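Long-range contacts in putative hydrolase (Agrobacterium vitis, PDB 3LLC), which probably acts as an alpha/beta-fold serine hydrolase that removes fatty acyl groups from acylated proteins and may cleave acyl-glucuronide esters: residues A[91-96]-A[121-126]; A[142-147]-A[215-220]; A[197-202]-A[229-234]; A[206-211]-A[234-239]. One frame throughout, in Å; residues are numbered along the deposited sequence. Where two conformers were deposited one is given.

The four contacts sample one alpha/beta hydrolase fold at successive levels, from helix packing to sheet edge to the probable catalytic loop. Contact 1 closes first along the chain and joins helices 89-103 and 115-128; the other three follow, and their segments alternate. Contacts 2 and 4 meet on the central sheet, where strands 136-143 and 209-214 are neighbours, with centres about 17 Å apart. Contacts 3 and 4 lie closer, about 12 Å between centres, share Ala234 and involve the unit of strand 209-214, helix 222-230 and strand 237-242. Arg122 CD touches Val198 CG1, packing the 197-202 loop of contact 3 on helix 115-128. Contact 2 holds Asp217, the probable triad aspartate.

Contact 1 of 4, residues A[91-96]-A[121-126]; sequences RWLEEA and LRLIQE. With EDO (1,2-ethanediol), chain C.
Leu93 fits against the backbone and side chains of helix 115-128, with CD1 turned mainly toward Leu123 and CD2 mainly toward Arg122. CD1 lies 3.7 Å from the backbone N of Leu123, with the CB of that residue slightly farther off, while CD2 reaches Arg122 CB, also at 3.7 Å. With CG anti to the backbone N (chi1 170°), the fork of Leu93 spreads over the first part of both residues. The side chains of Leu93 and Arg122 run roughly at right angles to each other, and the leucine CD2 approaches the guanidinium obliquely, 3.7 Å from Arg122 NH2. The arginine bends at chi2 and chi3, folding back so that its aliphatic base and its charged end both lie near the same methyl.

Polar bonds steady that bent chain. Arg122 NH1 donates to Gln125 OE1 at 3.0 Å, and the acceptor lies in the guanidinium plane, while NE is taken by Asn196. These two partners probably fix the rotation of the group. A salt bridge from NH2 to Glu126 is weak and doubtful, since it rests on one of two conformers of the glutamate. Farther along, Ala96 CB meets Leu123 CD2 at 4.4 Å, a looser touch.

The axes of segments 91-96 and 121-126 pass 10.1 Å apart and cross at -60°. Helix 115-128 follows the probable nucleophile elbow. The contact itself is helix-to-helix packing beside the central sheet of an alpha/beta hydrolase.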
# COMPACT_ATOMS: atom_id res chain seq x y z
N ARG A 91 8.01 5.94 7.91
CA ARG A 91 9.22 5.45 7.23
C ARG A 91 8.91 4.73 5.91
O ARG A 91 9.64 4.89 4.91
CB ARG A 91 10.07 4.54 8.15
CG ARG A 91 10.89 5.33 9.14
CD ARG A 91 11.48 4.49 10.23
NE ARG A 91 12.39 3.41 9.82
CZ ARG A 91 13.69 3.54 9.57
NH1 ARG A 91 14.31 4.72 9.60
NH2 ARG A 91 14.40 2.45 9.27
N TRP A 92 7.84 3.94 5.91
CA TRP A 92 7.46 3.17 4.72
C TRP A 92 6.87 4.09 3.63
O TRP A 92 7.13 3.89 2.45
CB TRP A 92 6.49 2.03 5.10
CG TRP A 92 7.20 0.94 5.94
CD1 TRP A 92 8.49 0.54 5.81
CD2 TRP A 92 6.64 0.11 6.98
NE1 TRP A 92 8.79 -0.47 6.70
CE2 TRP A 92 7.67 -0.77 7.43
CE3 TRP A 92 5.38 0.02 7.58
CZ2 TRP A 92 7.47 -1.73 8.44
CZ3 TRP A 92 5.19 -0.92 8.61
CH2 TRP A 92 6.23 -1.76 9.02
N LEU A 93 6.17 5.14 4.05
CA LEU A 93 5.73 6.18 3.13
C LEU A 93 6.93 6.92 2.53
O LEU A 93 6.95 7.19 1.32
CB LEU A 93 4.81 7.18 3.86
CG LEU A 93 4.46 8.47 3.10
CD1 LEU A 93 3.64 8.16 1.79
CD2 LEU A 93 3.63 9.42 4.05
N GLU A 94 7.91 7.28 3.37
CA GLU A 94 9.10 7.96 2.92
C GLU A 94 9.81 7.15 1.82
O GLU A 94 10.34 7.70 0.83
CB GLU A 94 10.06 8.19 4.09
CG GLU A 94 11.31 8.97 3.73
CD GLU A 94 12.30 9.15 4.89
OE1 GLU A 94 12.21 8.44 5.92
OE2 GLU A 94 13.19 10.01 4.74
N GLU A 95 9.82 5.83 1.99
CA GLU A 95 10.43 4.93 1.00
C GLU A 95 9.64 4.92 -0.34
O GLU A 95 10.23 5.00 -1.43
CB GLU A 95 10.54 3.52 1.61
CG GLU A 95 11.56 3.45 2.76
CD GLU A 95 11.33 2.28 3.76
OE1 GLU A 95 10.62 1.33 3.36
OE2 GLU A 95 11.89 2.34 4.89
N ALA A 96 8.32 4.81 -0.26
CA ALA A 96 7.47 4.84 -1.43
C ALA A 96 7.71 6.13 -2.22
O ALA A 96 7.89 6.08 -3.44
CB ALA A 96 5.96 4.66 -1.05
N LEU A 121 -2.90 6.46 -0.09
CA LEU A 121 -3.69 7.68 0.27
C LEU A 121 -2.79 8.80 0.83
O LEU A 121 -2.93 9.97 0.45
CB LEU A 121 -4.81 7.29 1.26
CG LEU A 121 -5.91 6.39 0.69
CD1 LEU A 121 -6.77 5.68 1.77
CD2 LEU A 121 -6.78 7.25 -0.23
N ARG A 122 -1.84 8.44 1.71
CA ARG A 122 -0.84 9.42 2.19
C ARG A 122 0.06 9.94 1.04
O ARG A 122 0.41 11.14 0.99
CB ARG A 122 0.06 8.83 3.31
CG ARG A 122 -0.68 8.68 4.68
CD ARG A 122 -0.90 10.04 5.40
NE ARG A 122 0.35 10.71 5.70
CZ ARG A 122 0.74 11.89 5.22
NH1 ARG A 122 -0.05 12.62 4.42
NH2 ARG A 122 1.91 12.37 5.56
N LEU A 123 0.43 9.05 0.12
CA LEU A 123 1.34 9.42 -0.99
C LEU A 123 0.70 10.48 -1.86
O LEU A 123 1.35 11.46 -2.22
CB LEU A 123 1.69 8.17 -1.82
CG LEU A 123 2.72 8.19 -2.95
CD1 LEU A 123 3.99 8.81 -2.47
CD2 LEU A 123 2.97 6.75 -3.43
N ILE A 124 -0.57 10.31 -2.19
CA ILE A 124 -1.25 11.34 -3.01
C ILE A 124 -1.31 12.70 -2.31
O ILE A 124 -1.10 13.75 -2.94
CB ILE A 124 -2.65 10.83 -3.57
CG1 ILE A 124 -3.21 11.78 -4.63
CG2 ILE A 124 -3.72 10.68 -2.47
CD1 ILE A 124 -2.56 11.59 -5.95
N GLN A 125 -1.52 12.68 -0.99
CA GLN A 125 -1.47 13.91 -0.17
C GLN A 125 -0.11 14.58 -0.21
O GLN A 125 -0.03 15.80 -0.36
CB GLN A 125 -1.91 13.66 1.31
CG GLN A 125 -3.36 13.21 1.44
CD GLN A 125 -3.78 12.90 2.89
OE1 GLN A 125 -2.95 12.49 3.73
NE2 GLN A 125 -5.05 13.17 3.20
N GLU A 126 0.96 13.79 -0.13
CA GLU A 126 2.34 14.32 -0.16
C GLU A 126 2.65 14.93 -1.53
O GLU A 126 3.25 15.99 -1.63
CB GLU A 126 3.39 13.23 0.16
CG GLU A 126 3.34 12.66 1.60
CD GLU A 126 4.16 13.47 2.63
OE1 GLU A 126 5.40 13.28 2.71
OE2 GLU A 126 3.56 14.25 3.40
C1 EDO C . -7.62 15.27 6.11
O1 EDO C . -8.09 14.79 7.37
C2 EDO C . -7.77 14.13 5.13
O2 EDO C . -6.76 13.19 5.42

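Contact 2 of 4, residues A[142-147]-A[215-220]; sequences LIAPAP and MADPDV
Ala146 and Val220 bring the two backbones closest, their CA atoms 6.6 Å apart, where the strand end and turn 142-147 faces the irregular loop 215-220. Strand 136-143 ends at Ile143, and Ala144, with phi 43° and psi 52° in the left-handed helical region, breaks off its extended course. In the 215-220 loop, Asp217 OD1 accepts from two backbone donors, Asp219 N and Val220 N, both at 2.9 Å. The first arrives nearly along the C-O axis and closes an Asx turn; the second comes from above the carboxylate plane, and with it the two form an Asx motif.

Between the segments Val220 does most of the touching. Its CG1, anti to the backbone N, rests 3.5 Å from Pro145 O, while CG2 packs 3.9 Å from Ala146 CB and lies near Ala144 O. Ala144 CB sits 3.7 Å from Asp217 OD2, the oxygen that accepts from His247 ND1. With OD1 held by the turn, the carboxylate is presented to that histidine, consistent with a Ser-His-Asp triad completed by Ser114.

Strand 136-143 lies between strands 107-113 and 209-214, while the 215-220 loop leads from strand 209-214 into helix 222-230. Pro145 packs on Leu228 of that helix, and Pro147 on Leu121 of helix 115-128.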
# COMPACT_ATOMS: atom_id res chain seq x y z
N LEU A 142 -7.42 0.14 -5.04
CA LEU A 142 -7.14 -0.21 -3.62
C LEU A 142 -7.79 -1.57 -3.32
O LEU A 142 -8.96 -1.75 -3.60
CB LEU A 142 -7.69 0.87 -2.70
CG LEU A 142 -7.20 2.31 -2.96
CD1 LEU A 142 -7.89 3.30 -1.98
CD2 LEU A 142 -5.69 2.33 -2.82
N ILE A 143 -7.01 -2.53 -2.79
CA ILE A 143 -7.45 -3.91 -2.57
C ILE A 143 -7.46 -4.12 -1.05
O ILE A 143 -6.42 -4.06 -0.42
CB ILE A 143 -6.48 -4.90 -3.24
CG1 ILE A 143 -6.40 -4.60 -4.77
CG2 ILE A 143 -6.89 -6.38 -2.96
CD1 ILE A 143 -5.06 -4.56 -5.31
N ALA A 144 -8.65 -4.35 -0.47
CA ALA A 144 -8.84 -4.48 0.98
C ALA A 144 -8.05 -3.43 1.75
O ALA A 144 -7.30 -3.74 2.67
CB ALA A 144 -8.47 -5.94 1.45
N PRO A 145 -8.21 -2.14 1.38
CA PRO A 145 -7.35 -1.13 1.98
C PRO A 145 -7.54 -0.96 3.49
O PRO A 145 -8.66 -1.07 3.98
CB PRO A 145 -7.75 0.15 1.24
CG PRO A 145 -9.18 -0.10 0.89
CD PRO A 145 -9.20 -1.55 0.47
N ALA A 146 -6.44 -0.64 4.19
CA ALA A 146 -6.44 -0.58 5.65
C ALA A 146 -5.99 0.78 6.19
O ALA A 146 -5.13 0.87 7.09
CB ALA A 146 -5.54 -1.74 6.23
N PRO A 147 -6.63 1.88 5.71
CA PRO A 147 -6.30 3.19 6.31
C PRO A 147 -6.57 3.21 7.80
O PRO A 147 -7.56 2.66 8.26
CB PRO A 147 -7.26 4.17 5.57
CG PRO A 147 -8.42 3.30 5.13
CD PRO A 147 -7.74 1.97 4.75
N MSE A 215 -16.35 -9.43 1.52
CA MSE A 215 -17.26 -9.36 2.67
C MSE A 215 -17.03 -10.54 3.67
O MSE A 215 -17.70 -10.64 4.67
CB MSE A 215 -18.73 -9.27 2.23
CG MSE A 215 -19.01 -8.08 1.26
SE MSE A 215 -20.82 -7.97 0.70
CE MSE A 215 -21.64 -7.27 2.30
N ALA A 216 -16.14 -11.46 3.32
CA ALA A 216 -15.70 -12.52 4.25
C ALA A 216 -14.25 -12.30 4.72
O ALA A 216 -13.49 -13.24 4.97
CB ALA A 216 -15.87 -13.91 3.58
N ASP A 217 -13.85 -11.04 4.80
CA ASP A 217 -12.49 -10.61 5.20
C ASP A 217 -12.45 -10.50 6.73
O ASP A 217 -13.15 -9.66 7.31
CB ASP A 217 -12.19 -9.26 4.50
CG ASP A 217 -10.78 -8.76 4.74
OD1 ASP A 217 -10.19 -9.09 5.81
OD2 ASP A 217 -10.25 -7.98 3.90
N PRO A 218 -11.71 -11.42 7.43
CA PRO A 218 -11.66 -11.37 8.88
C PRO A 218 -10.65 -10.36 9.47
O PRO A 218 -10.64 -10.20 10.68
CB PRO A 218 -11.24 -12.82 9.27
CG PRO A 218 -10.30 -13.18 8.16
CD PRO A 218 -10.79 -12.45 6.90
N ASP A 219 -9.87 -9.67 8.63
CA ASP A 219 -8.82 -8.75 9.07
C ASP A 219 -9.22 -7.28 8.88
O ASP A 219 -9.13 -6.49 9.82
CB ASP A 219 -7.55 -8.99 8.28
CG ASP A 219 -7.01 -10.42 8.44
OD1 ASP A 219 -7.22 -11.03 9.52
OD2 ASP A 219 -6.44 -10.95 7.48
N VAL A 220 -9.67 -6.93 7.67
CA VAL A 220 -10.27 -5.61 7.39
C VAL A 220 -11.79 -5.79 7.10
O VAL A 220 -12.14 -6.28 6.05
CB VAL A 220 -9.56 -4.93 6.18
CG1 VAL A 220 -10.25 -3.58 5.83
CG2 VAL A 220 -8.07 -4.69 6.49

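Contact 3 of 4, residues A[197-202]-A[229-234]; sequences RVMAGM and VEHLPA. With EDO (1,2-ethanediol), chain C; EDO (1,2-ethanediol), chain D.
The His231 ring and the side chain of Met199, which like Met202 is a selenomethionine, meet through a CH-pi contact. Met199 CB stands over the centre of the ring, 4.0 Å from the His231 ring centroid and 10° off its normal. Beyond CB the Met199 side chain leads away, with SE lying oblique to the ring.

Polar atoms approach the same ring from two directions. Met199 O stands over the face that carries Met199 CB, toward the NE2 and CD2 side. It is just 3.0 Å from His231 NE2, yet it lies above the plane, away from the in-plane direction in which NE2 bonds, and the angle is too poor for a hydrogen bond. At the edge, Gly201 O comes 3.1 Å from His231 CD2. Also at the edge, a water 3.0 Å from NE2 shares a hydrogen bond with it and gives a weak one to Ala200 O. On the other nitrogen, ND1 is paired with Lys227 O, four residues back, in helix 222-230.

The Met202 contacts are van der Waals and chiefly to the backbone. Bent at chi2 and chi3, the chain curls against the backbone of 230-232, placing SE 3.6 Å from Glu230 O and CE 3.3 Å from Leu232 O.

The chemistry implies an imidazole fixed by its surroundings more than by direct bonds to the 197-202 loop: one nitrogen is tied to Lys227 O of the preceding helix, the other to a water, and one face is covered by Met199 CB and, toward NE2, by Met199 O.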
# COMPACT_ATOMS: atom_id res chain seq x y z
N ARG A 197 -3.00 9.57 10.30
CA ARG A 197 -4.42 9.28 10.23
C ARG A 197 -5.03 10.09 9.08
O ARG A 197 -4.87 11.32 9.03
CB ARG A 197 -5.10 9.62 11.56
CG ARG A 197 -6.52 9.05 11.74
CD ARG A 197 -7.07 9.36 13.14
NE ARG A 197 -8.20 8.48 13.45
CZ ARG A 197 -8.72 8.32 14.66
NH1 ARG A 197 -8.27 9.00 15.71
NH2 ARG A 197 -9.73 7.45 14.83
N VAL A 198 -5.71 9.40 8.17
CA VAL A 198 -6.30 10.05 6.96
C VAL A 198 -7.82 10.25 6.99
O VAL A 198 -8.33 11.15 6.27
CB VAL A 198 -5.87 9.33 5.63
CG1 VAL A 198 -4.36 9.41 5.45
CG2 VAL A 198 -6.36 7.86 5.53
N MSE A 199 -8.56 9.47 7.81
CA MSE A 199 -10.02 9.57 7.85
C MSE A 199 -10.59 10.41 9.00
O MSE A 199 -11.78 10.32 9.29
CB MSE A 199 -10.66 8.15 7.81
CG MSE A 199 -10.30 7.37 6.55
SE MSE A 199 -11.34 5.69 6.37
CE MSE A 199 -10.60 4.85 7.98
N ALA A 200 -9.78 11.25 9.64
CA ALA A 200 -10.32 12.21 10.60
C ALA A 200 -10.96 13.42 9.86
O ALA A 200 -11.68 14.20 10.45
CB ALA A 200 -9.26 12.70 11.64
N GLY A 201 -10.69 13.54 8.55
CA GLY A 201 -11.41 14.51 7.70
C GLY A 201 -11.57 13.99 6.28
O GLY A 201 -11.44 12.82 6.05
N MSE A 202 -11.92 14.88 5.33
CA MSE A 202 -12.14 14.49 3.92
C MSE A 202 -10.82 14.40 3.16
O MSE A 202 -9.90 15.18 3.39
CB MSE A 202 -13.09 15.50 3.23
CG MSE A 202 -14.44 15.65 3.92
SE MSE A 202 -15.41 13.93 3.87
CE MSE A 202 -15.46 13.71 1.88
N VAL A 229 -15.18 5.26 1.73
CA VAL A 229 -15.96 5.93 0.69
C VAL A 229 -16.60 7.23 1.25
O VAL A 229 -16.65 8.24 0.55
CB VAL A 229 -17.04 5.00 0.05
CG1 VAL A 229 -18.10 5.81 -0.83
CG2 VAL A 229 -16.35 3.86 -0.76
N GLU A 230 -17.05 7.22 2.51
CA GLU A 230 -17.61 8.43 3.16
C GLU A 230 -16.57 9.55 3.33
O GLU A 230 -16.95 10.68 3.54
CB GLU A 230 -18.20 8.09 4.54
CG GLU A 230 -19.38 7.10 4.43
CD GLU A 230 -19.89 6.51 5.76
OE1 GLU A 230 -19.29 6.75 6.84
OE2 GLU A 230 -20.90 5.75 5.70
N HIS A 231 -15.28 9.23 3.24
CA HIS A 231 -14.19 10.22 3.37
C HIS A 231 -13.53 10.59 2.01
O HIS A 231 -12.53 11.31 1.98
CB HIS A 231 -13.17 9.74 4.40
CG HIS A 231 -13.69 9.79 5.80
ND1 HIS A 231 -14.41 8.74 6.36
CD2 HIS A 231 -13.71 10.79 6.72
CE1 HIS A 231 -14.81 9.09 7.58
NE2 HIS A 231 -14.43 10.34 7.80
N LEU A 232 -14.07 10.07 0.92
CA LEU A 232 -13.52 10.32 -0.43
C LEU A 232 -14.42 11.28 -1.20
O LEU A 232 -15.50 11.64 -0.74
CB LEU A 232 -13.30 9.01 -1.20
CG LEU A 232 -12.13 8.12 -0.78
CD1 LEU A 232 -12.21 6.75 -1.46
CD2 LEU A 232 -10.78 8.82 -1.07
N PRO A 233 -13.93 11.80 -2.34
CA PRO A 233 -14.72 12.80 -3.04
C PRO A 233 -16.09 12.26 -3.50
O PRO A 233 -16.28 11.04 -3.62
CB PRO A 233 -13.84 13.13 -4.26
CG PRO A 233 -12.45 12.92 -3.78
CD PRO A 233 -12.57 11.67 -2.91
N ALA A 234 -17.01 13.18 -3.75
CA ALA A 234 -18.36 12.84 -4.22
C ALA A 234 -18.45 12.35 -5.71
O ALA A 234 -19.55 12.08 -6.19
CB ALA A 234 -19.32 14.04 -3.96
C1 EDO C . -7.62 15.27 6.11
O1 EDO C . -8.09 14.79 7.37
C2 EDO C . -7.77 14.13 5.13
O2 EDO C . -6.76 13.19 5.42
C1 EDO D . -1.86 13.06 8.14
O1 EDO D . -0.56 13.69 8.03
C2 EDO D . -2.52 12.92 6.78
O2 EDO D . -3.80 13.57 6.75
O HOH W 1 -14.70 12.63 9.78

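Contact 4 of 4, residues A[206-211]-A[234-239]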
# COMPACT_ATOMS: atom_id res chain seq x y z
N GLY A 206 -8.08 13.93 -6.44
CA GLY A 206 -7.96 14.46 -7.80
C GLY A 206 -7.94 13.43 -8.94
O GLY A 206 -7.55 13.77 -10.05
N CYS A 207 -8.32 12.17 -8.68
CA CYS A 207 -8.30 11.14 -9.71
C CYS A 207 -9.35 10.05 -9.41
O CYS A 207 -9.81 9.96 -8.26
CB CYS A 207 -6.92 10.46 -9.72
SG CYS A 207 -6.47 9.57 -8.21
N PRO A 208 -9.66 9.20 -10.39
CA PRO A 208 -10.58 8.06 -10.07
C PRO A 208 -10.00 7.08 -9.07
O PRO A 208 -8.78 6.85 -9.05
CB PRO A 208 -10.82 7.39 -11.43
CG PRO A 208 -10.29 8.35 -12.47
CD PRO A 208 -9.28 9.24 -11.81
N VAL A 209 -10.89 6.52 -8.23
CA VAL A 209 -10.52 5.54 -7.22
C VAL A 209 -11.47 4.33 -7.38
O VAL A 209 -12.68 4.52 -7.49
CB VAL A 209 -10.66 6.12 -5.80
CG1 VAL A 209 -10.25 5.07 -4.73
CG2 VAL A 209 -9.77 7.39 -5.58
N HIS A 210 -10.91 3.11 -7.42
CA HIS A 210 -11.69 1.88 -7.43
C HIS A 210 -11.19 1.03 -6.28
O HIS A 210 -10.00 0.64 -6.28
CB HIS A 210 -11.49 1.13 -8.73
CG HIS A 210 -12.47 0.00 -8.96
ND1 HIS A 210 -12.73 -0.52 -10.21
CD2 HIS A 210 -13.27 -0.69 -8.10
CE1 HIS A 210 -13.62 -1.49 -10.11
NE2 HIS A 210 -13.97 -1.61 -8.84
N ILE A 211 -12.09 0.73 -5.35
CA ILE A 211 -11.79 -0.17 -4.19
C ILE A 211 -12.43 -1.56 -4.45
O ILE A 211 -13.58 -1.64 -4.90
CB ILE A 211 -12.38 0.39 -2.88
CG1 ILE A 211 -11.86 1.81 -2.57
CG2 ILE A 211 -12.09 -0.57 -1.65
CD1 ILE A 211 -12.84 2.68 -1.71
N ALA A 234 -17.01 13.18 -3.75
CA ALA A 234 -18.36 12.84 -4.22
C ALA A 234 -18.45 12.35 -5.71
O ALA A 234 -19.55 12.08 -6.19
CB ALA A 234 -19.32 14.04 -3.96
N ASP A 235 -17.32 12.30 -6.41
CA ASP A 235 -17.27 11.91 -7.82
C ASP A 235 -16.13 10.92 -8.07
O ASP A 235 -15.12 10.89 -7.33
CB ASP A 235 -17.06 13.14 -8.71
CG ASP A 235 -15.70 13.78 -8.48
OD1 ASP A 235 -15.50 14.43 -7.44
OD2 ASP A 235 -14.81 13.60 -9.34
N ASP A 236 -16.31 10.10 -9.10
CA ASP A 236 -15.26 9.22 -9.61
C ASP A 236 -14.74 8.22 -8.60
O ASP A 236 -13.53 7.96 -8.57
CB ASP A 236 -14.09 10.09 -10.11
CG ASP A 236 -13.73 9.83 -11.56
OD1 ASP A 236 -14.06 8.74 -12.10
OD2 ASP A 236 -13.10 10.74 -12.16
N VAL A 237 -15.62 7.67 -7.76
CA VAL A 237 -15.23 6.61 -6.78
C VAL A 237 -16.18 5.41 -7.01
O VAL A 237 -17.40 5.60 -7.12
CB VAL A 237 -15.32 7.12 -5.32
CG1 VAL A 237 -15.07 6.00 -4.32
CG2 VAL A 237 -14.31 8.26 -5.09
N VAL A 238 -15.60 4.20 -7.08
CA VAL A 238 -16.37 2.97 -7.26
C VAL A 238 -15.91 1.98 -6.19
O VAL A 238 -14.69 1.88 -5.91
CB VAL A 238 -16.18 2.39 -8.65
CG1 VAL A 238 -16.86 1.01 -8.79
CG2 VAL A 238 -16.76 3.36 -9.74
N LEU A 239 -16.87 1.29 -5.57
CA LEU A 239 -16.54 0.24 -4.55
C LEU A 239 -17.17 -1.10 -5.03
O LEU A 239 -18.38 -1.17 -5.23
CB LEU A 239 -17.07 0.65 -3.17
CG LEU A 239 -17.11 -0.47 -2.08
CD1 LEU A 239 -15.70 -1.04 -1.81
CD2 LEU A 239 -17.81 -0.02 -0.83
O HOH W 2 -12.15 10.72 -6.82
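Val238 O receives the shortest of the three interstrand hydrogen bonds, 2.9 Å from Ile211 N and nearly straight at 169°. It belongs to the parallel pairing of strands 209-214 and 237-242, the two strands of a beta-alpha-beta unit whose crossover is helix 222-230; the second of them is the edge strand of the central sheet. Two further bonds, each 3.0 Å, complete the set: Val209 N to Asp236 O, and Val238 N to Val209 O. Both the N and the O of Val238 are thus engaged by the residues flanking its partner His210, the usual parallel pattern. The axes of the two short strands lie 4.8 Å apart and diverge by only 8°.

Side chains alternate between the two faces. On the face that carries Val209, Ile211, Val237 and Leu239, Ile211 CG2 and Leu239 CD1 touch at 3.6 Å, and helix 222-230 covers both residues through Leu228, Val229, Ala225 and Leu226. The other face carries His210 and Val238. There His210 CG, anti to the backbone N (chi1 -168°), brings the imidazole beside Val238, whose CG1 sits over one ring face, 4.1 Å from the centroid and displaced toward the rim. The His210 NE2 bonds to Thr240 OG1, which probably sets the rotation of the ring. Helix 252-266 covers this face, through Ala261 and Met265 against His210.

Before the strands begin, Pro208 and Asp236 run side by side, pointing the same way, with Pro208 CB and Asp236 OD1 in plain contact at 3.6 Å. A water also links the two segments there, donating to Asp235 O and, at 2.9 Å, to Cys207 O.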